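Local atomic coordinates of suppressor protein MPT5 (PDB entry 5BZ1), a protein that binds a UGUA-containing sequence in the 3'-untranslated regions of target mRNAs and regulates their expression after transcription. Residues A[262-267]-A[295-300]. Residues are numbered along the deposited sequence; the frame is centred on the assembly and turned at random.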
loop_
_atom_site.group_PDB
_atom_site.type_symbol
_atom_site.label_atom_id
_atom_site.label_comp_id
_atom_site.label_asym_id
_atom_site.label_seq_id
_atom_site.Cartn_x
_atom_site.Cartn_y
_atom_site.Cartn_z
ATOM N N LYS A 262 -4.357 1.940 -20.471
ATOM C CA LYS A 262 -3.747 0.626 -20.671
ATOM C C LYS A 262 -4.637 -0.491 -20.127
ATOM O O LYS A 262 -4.711 -1.574 -20.706
ATOM C CB LYS A 262 -2.364 0.559 -20.017
ATOM C CG LYS A 262 -1.284 1.379 -20.721
ATOM C CD LYS A 262 0.085 1.137 -20.090
ATOM C CE LYS A 262 0.758 2.446 -19.705
ATOM N NZ LYS A 262 2.066 2.224 -19.021
ATOM N N LYS A 263 -5.311 -0.222 -19.012
ATOM C CA LYS A 263 -6.208 -1.200 -18.411
ATOM C C LYS A 263 -7.398 -1.490 -19.327
ATOM O O LYS A 263 -7.813 -2.640 -19.479
ATOM C CB LYS A 263 -6.701 -0.713 -17.049
ATOM C CG LYS A 263 -7.537 -1.741 -16.311
ATOM C CD LYS A 263 -7.982 -1.245 -14.949
ATOM C CE LYS A 263 -8.812 -2.304 -14.246
ATOM N NZ LYS A 263 -8.052 -3.570 -14.041
ATOM N N LEU A 264 -7.939 -0.437 -19.935
ATOM C CA LEU A 264 -9.039 -0.572 -20.886
ATOM C C LEU A 264 -8.626 -1.438 -22.073
ATOM O O LEU A 264 -9.352 -2.351 -22.470
ATOM C CB LEU A 264 -9.498 0.804 -21.377
ATOM C CG LEU A 264 -10.234 1.707 -20.387
ATOM C CD1 LEU A 264 -10.518 3.061 -21.007
ATOM C CD2 LEU A 264 -11.531 1.062 -19.928
ATOM N N PHE A 265 -7.459 -1.136 -22.634
ATOM C CA PHE A 265 -6.911 -1.888 -23.755
ATOM C C PHE A 265 -6.730 -3.363 -23.404
ATOM O O PHE A 265 -7.121 -4.243 -24.168
ATOM C CB PHE A 265 -5.566 -1.293 -24.174
ATOM C CG PHE A 265 -5.679 -0.088 -25.072
ATOM C CD1 PHE A 265 -6.638 -0.034 -26.077
ATOM C CD2 PHE A 265 -4.815 0.988 -24.916
ATOM C CE1 PHE A 265 -6.732 1.074 -26.912
ATOM C CE2 PHE A 265 -4.903 2.097 -25.744
ATOM C CZ PHE A 265 -5.864 2.140 -26.742
ATOM N N ARG A 266 -6.141 -3.626 -22.241
ATOM C CA ARG A 266 -5.835 -4.996 -21.834
ATOM C C ARG A 266 -7.091 -5.849 -21.633
ATOM O O ARG A 266 -7.116 -7.028 -21.994
ATOM C CB ARG A 266 -4.977 -5.005 -20.567
ATOM C CG ARG A 266 -4.410 -6.373 -20.233
ATOM C CD ARG A 266 -3.358 -6.298 -19.142
ATOM N NE ARG A 266 -2.500 -7.479 -19.146
ATOM C CZ ARG A 266 -1.509 -7.687 -18.285
ATOM N NH1 ARG A 266 -1.251 -6.793 -17.339
ATOM N NH2 ARG A 266 -0.779 -8.790 -18.366
ATOM N N ILE A 267 -8.127 -5.246 -21.058
ATOM C CA ILE A 267 -9.394 -5.940 -20.845
ATOM C C ILE A 267 -10.041 -6.335 -22.171
ATOM O O ILE A 267 -10.447 -7.482 -22.358
ATOM C CB ILE A 267 -10.378 -5.079 -20.026
ATOM C CG1 ILE A 267 -9.994 -5.094 -18.546
ATOM C CG2 ILE A 267 -11.797 -5.587 -20.184
ATOM C CD1 ILE A 267 -10.824 -4.167 -17.682
ATOM N N MET A 295 -15.493 -0.879 -23.330
ATOM C CA MET A 295 -15.609 -0.490 -24.732
ATOM C C MET A 295 -16.164 0.927 -24.903
ATOM O O MET A 295 -15.606 1.729 -25.653
ATOM C CB MET A 295 -16.455 -1.508 -25.506
ATOM C CG MET A 295 -15.724 -2.812 -25.820
ATOM S SD MET A 295 -16.761 -4.111 -26.534
ATOM C CE MET A 295 -18.249 -3.198 -26.941
ATOM N N ASN A 296 -17.248 1.235 -24.195
ATOM C CA ASN A 296 -17.865 2.558 -24.273
ATOM C C ASN A 296 -16.964 3.671 -23.731
ATOM O O ASN A 296 -16.943 4.779 -24.267
ATOM C CB ASN A 296 -19.209 2.562 -23.536
ATOM C CG ASN A 296 -20.221 1.612 -24.153
ATOM O OD1 ASN A 296 -20.605 0.614 -23.543
ATOM N ND2 ASN A 296 -20.664 1.923 -25.367
ATOM N N ILE A 297 -16.225 3.365 -22.668
ATOM C CA ILE A 297 -15.325 4.328 -22.041
ATOM C C ILE A 297 -14.127 4.625 -22.941
ATOM O O ILE A 297 -13.689 5.772 -23.045
ATOM C CB ILE A 297 -14.831 3.821 -20.667
ATOM C CG1 ILE A 297 -15.998 3.717 -19.687
ATOM C CG2 ILE A 297 -13.747 4.731 -20.102
ATOM C CD1 ILE A 297 -15.627 3.107 -18.346
ATOM N N LEU A 298 -13.600 3.588 -23.587
ATOM C CA LEU A 298 -12.467 3.747 -24.493
ATOM C C LEU A 298 -12.847 4.646 -25.668
ATOM O O LEU A 298 -12.123 5.585 -26.000
ATOM C CB LEU A 298 -11.971 2.387 -24.992
ATOM C CG LEU A 298 -10.802 2.400 -25.982
ATOM C CD1 LEU A 298 -9.622 3.164 -25.404
ATOM C CD2 LEU A 298 -10.382 0.989 -26.366
ATOM N N LEU A 299 -13.991 4.359 -26.283
ATOM C CA LEU A 299 -14.497 5.163 -27.392
ATOM C C LEU A 299 -14.721 6.615 -26.967
ATOM O O LEU A 299 -14.364 7.545 -27.690
ATOM C CB LEU A 299 -15.798 4.568 -27.934
ATOM C CG LEU A 299 -15.721 3.206 -28.621
ATOM C CD1 LEU A 299 -17.103 2.760 -29.081
ATOM C CD2 LEU A 299 -14.762 3.265 -29.795
ATOM N N THR A 300 -15.309 6.797 -25.789
ATOM C CA THR A 300 -15.529 8.127 -25.232
ATOM C C THR A 300 -14.194 8.830 -24.956
ATOM O O THR A 300 -14.059 10.037 -25.165
ATOM C CB THR A 300 -16.364 8.053 -23.942
ATOM O OG1 THR A 300 -17.550 7.282 -24.183
ATOM C CG2 THR A 300 -16.751 9.446 -23.462
#
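Leu264 and Phe265 of helix 253-273 pack against Ile297 and Leu298 of helix 288-307, in the alpha-helical repeat (alpha-solenoid) scaffold of the Pumilio homology domain, the RNA-binding part of the protein. Residues 262-267 belong to Pumilio repeat 7. The two segments run at 133° to each other, their axes 9.9 Å apart at closest approach. The contact is buried and wholly apolar, with no hydrogen bond across it. Leu264 points at the other helix and meets it mainly with its CD1 methyl. Leu264 CD1 lies 3.7 Å from Ile297 CG2, and the two side chains cross at about a right angle. Leu264 CD1 also sits 4.1 Å from Leu298 CA, against the backbone of the partner helix.

Leu298 has CG anti to its backbone N (chi1 179°), and its two methyls reach the Phe265 ring. Leu298 CD2 approaches the ring obliquely, 3.7 Å from Phe265 CE1. Leu298 CD1 is 3.9 Å from Phe265 CE1. The CB of Phe265 points away from helix 288-307, but the ring swings back to meet Leu298.

Phe361 of helix 354-375 touches both Phe265 and Leu298, and the ring of Tyr331 meets that of Phe265. Phe237 of helix 229-240 and Phe260 pack on Ile297. Alongside the contact residues, Thr300 OG1 donates to Asn296 O at 2.6 Å, and Thr300 N reaches this oxygen from the opposite face of the carbonyl plane.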